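Local coordinates for putative uncharacterized protein PH1404 (Pyrococcus horikoshii, PDB 3AF6), which probably terminates archaeal transcription by cleaving the nascent RNA as a two-zinc nuclease of the metallo-beta-lactamase superfamily, at residues 265-268 against 269-273. Sequence-based numbering, arbitrary orientation.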
ATOM      1  N   LEU A 265       7.112   3.881  -9.745  1.00 36.50           N
ATOM      2  CA  LEU A 265       5.868   4.416 -10.271  1.00 36.59           C
ATOM      3  C   LEU A 265       5.917   5.904 -10.652  1.00 37.07           C
ATOM      4  O   LEU A 265       5.530   6.274 -11.756  1.00 36.95           O
ATOM      5  CB  LEU A 265       4.739   4.142  -9.280  1.00 37.20           C
ATOM      6  CG  LEU A 265       3.299   4.486  -9.669  1.00 38.84           C
ATOM      7  CD1 LEU A 265       2.933   3.946 -11.053  1.00 39.41           C
ATOM      8  CD2 LEU A 265       2.392   3.888  -8.615  1.00 39.35           C
ATOM      9  N   PRO A 266       6.408   6.778  -9.756  1.00 37.55           N
ATOM     10  CA  PRO A 266       6.439   8.190 -10.154  1.00 37.74           C
ATOM     11  C   PRO A 266       7.440   8.514 -11.281  1.00 38.71           C
ATOM     12  O   PRO A 266       7.260   9.480 -12.028  1.00 36.51           O
ATOM     13  CB  PRO A 266       6.722   8.912  -8.838  1.00 37.26           C
ATOM     14  CG  PRO A 266       7.463   7.910  -8.052  1.00 38.27           C
ATOM     15  CD  PRO A 266       6.785   6.617  -8.343  1.00 37.26           C
ATOM     16  N   TYR A 267       8.472   7.689 -11.415  1.00 38.47           N
ATOM     17  CA  TYR A 267       9.469   7.862 -12.468  1.00 39.77           C
ATOM     18  C   TYR A 267       8.758   7.922 -13.814  1.00 40.49           C
ATOM     19  O   TYR A 267       9.174   8.627 -14.738  1.00 39.26           O
ATOM     20  CB  TYR A 267      10.414   6.667 -12.478  1.00 42.24           C
ATOM     21  CG  TYR A 267      11.573   6.776 -13.440  1.00 45.42           C
ATOM     22  CD1 TYR A 267      12.760   7.403 -13.057  1.00 47.42           C
ATOM     23  CD2 TYR A 267      11.511   6.201 -14.711  1.00 45.18           C
ATOM     24  CE1 TYR A 267      13.857   7.449 -13.904  1.00 48.70           C
ATOM     25  CE2 TYR A 267      12.605   6.240 -15.568  1.00 46.90           C
ATOM     26  CZ  TYR A 267      13.774   6.864 -15.153  1.00 49.94           C
ATOM     27  OH  TYR A 267      14.869   6.913 -15.981  1.00 55.88           O
ATOM     28  N   LEU A 268       7.674   7.161 -13.906  1.00 40.96           N
ATOM     29  CA  LEU A 268       6.884   7.070 -15.120  1.00 40.55           C
ATOM     30  C   LEU A 268       6.305   8.398 -15.574  1.00 41.77           C
ATOM     31  O   LEU A 268       6.207   8.653 -16.775  1.00 43.46           O
ATOM     32  CB  LEU A 268       5.764   6.054 -14.913  1.00 39.29           C
ATOM     33  CG  LEU A 268       5.790   4.763 -15.734  1.00 41.57           C
ATOM     34  CD1 LEU A 268       7.219   4.363 -16.115  1.00 37.08           C
ATOM     35  CD2 LEU A 268       5.093   3.672 -14.920  1.00 40.54           C
ATOM     36  N   PHE A 269       5.920   9.236 -14.617  1.00 42.46           N
ATOM     37  CA  PHE A 269       5.339  10.537 -14.921  1.00 42.19           C
ATOM     38  C   PHE A 269       6.431  11.567 -15.205  1.00 43.79           C
ATOM     39  O   PHE A 269       6.263  12.452 -16.041  1.00 44.95           O
ATOM     40  CB  PHE A 269       4.456  10.991 -13.754  1.00 42.25           C
ATOM     41  CG  PHE A 269       3.206  10.166 -13.580  1.00 40.10           C
ATOM     42  CD1 PHE A 269       2.129  10.326 -14.437  1.00 40.19           C
ATOM     43  CD2 PHE A 269       3.119   9.215 -12.572  1.00 42.36           C
ATOM     44  CE1 PHE A 269       0.968   9.546 -14.298  1.00 39.34           C
ATOM     45  CE2 PHE A 269       1.960   8.431 -12.425  1.00 42.26           C
ATOM     46  CZ  PHE A 269       0.886   8.602 -13.294  1.00 39.46           C
ATOM     47  N   ARG A 270       7.555  11.445 -14.507  1.00 45.14           N
ATOM     48  CA  ARG A 270       8.675  12.354 -14.707  1.00 46.43           C
ATOM     49  C   ARG A 270       9.011  12.430 -16.195  1.00 45.75           C
ATOM     50  O   ARG A 270       9.340  13.493 -16.701  1.00 44.60           O
ATOM     51  CB  ARG A 270       9.900  11.865 -13.930  1.00 49.32           C
ATOM     52  CG  ARG A 270      11.170  12.674 -14.183  1.00 53.56           C
ATOM     53  CD  ARG A 270      12.393  11.948 -13.653  1.00 56.86           C
ATOM     54  NE  ARG A 270      13.636  12.648 -13.960  1.00 62.87           N
ATOM     55  CZ  ARG A 270      14.843  12.090 -13.889  1.00 65.51           C
ATOM     56  NH1 ARG A 270      14.973  10.821 -13.519  1.00 66.69           N
ATOM     57  NH2 ARG A 270      15.927  12.795 -14.194  1.00 64.76           N
ATOM     58  N   TYR A 271       8.913  11.292 -16.882  1.00 45.64           N
ATOM     59  CA  TYR A 271       9.202  11.210 -18.313  1.00 44.39           C
ATOM     60  C   TYR A 271       7.972  11.124 -19.218  1.00 43.93           C
ATOM     61  O   TYR A 271       8.096  10.840 -20.401  1.00 42.30           O
ATOM     62  CB  TYR A 271      10.105  10.014 -18.596  1.00 44.25           C
ATOM     63  CG  TYR A 271      11.527  10.187 -18.107  1.00 46.81           C
ATOM     64  CD1 TYR A 271      12.374  11.148 -18.671  1.00 46.53           C
ATOM     65  CD2 TYR A 271      12.031   9.383 -17.093  1.00 47.15           C
ATOM     66  CE1 TYR A 271      13.691  11.297 -18.234  1.00 48.24           C
ATOM     67  CE2 TYR A 271      13.337   9.521 -16.648  1.00 50.68           C
ATOM     68  CZ  TYR A 271      14.167  10.475 -17.219  1.00 51.43           C
ATOM     69  OH  TYR A 271      15.468  10.574 -16.776  1.00 51.05           O
ATOM     70  N   ASN A 272       6.791  11.388 -18.675  1.00 44.83           N
ATOM     71  CA  ASN A 272       5.566  11.318 -19.466  1.00 47.89           C
ATOM     72  C   ASN A 272       5.380   9.987 -20.195  1.00 46.86           C
ATOM     73  O   ASN A 272       4.962   9.958 -21.355  1.00 47.05           O
ATOM     74  CB  ASN A 272       5.527  12.444 -20.489  1.00 51.23           C
ATOM     75  CG  ASN A 272       5.124  13.755 -19.880  1.00 55.93           C
ATOM     76  OD1 ASN A 272       5.815  14.282 -19.008  1.00 58.12           O
ATOM     77  ND2 ASN A 272       3.992  14.296 -20.329  1.00 58.18           N
ATOM     78  N   LEU A 273       5.675   8.887 -19.516  1.00 43.86           N
ATOM     79  CA  LEU A 273       5.534   7.584 -20.130  1.00 43.93           C
ATOM     80  C   LEU A 273       4.160   6.983 -19.896  1.00 44.00           C
ATOM     81  O   LEU A 273       3.844   5.934 -20.453  1.00 46.35           O
ATOM     82  CB  LEU A 273       6.601   6.626 -19.589  1.00 42.70           C
ATOM     83  CG  LEU A 273       8.058   7.034 -19.835  1.00 42.02           C
ATOM     84  CD1 LEU A 273       8.989   6.005 -19.207  1.00 41.62           C
ATOM     85  CD2 LEU A 273       8.317   7.159 -21.332  1.00 40.32           C
TER
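Tyr267 lays one face of its ring against the edge of Tyr271, four residues on, in an offset edge-to-face pair with centroids 4.9 Å apart and planes at 65°, though the rings are modelled too close and their exact spacing is doubtful. With CG of Tyr267 anti to the backbone N (chi1 -175°) and CG of Tyr271 turned back beside its own N, the two rings come together on the more exposed side. The extended chain of Arg270 runs up to the same pair: its guanidinium stands at 82° to the Tyr267 ring, NH1 lying 3.6 Å from CE1 of Tyr267, and Arg270 also touches Asp312. In the backbone, Pro266 O accepts from two donors, Arg270 N at 3.2 Å and Phe269 N at 2.9 Å. This short helix, 267-270, ends in a Schellman motif: Asn272 adopts positive phi as the C-prime residue, Leu273 N donates to Leu268 O (2.8 Å), and Asn272 N returns to Phe269 O. The reversal brings Leu273 back to Leu268, their side chains crossing at about a right angle with CD1 of each 3.9 Å from the other; Phe235 touches both leucines. On the buried side, Leu265 and Leu268 reach Ile252 of strand 251-253 in the metallo-beta-lactamase domain, while the Phe269 ring meets that of His319 at the end of helix 310-319.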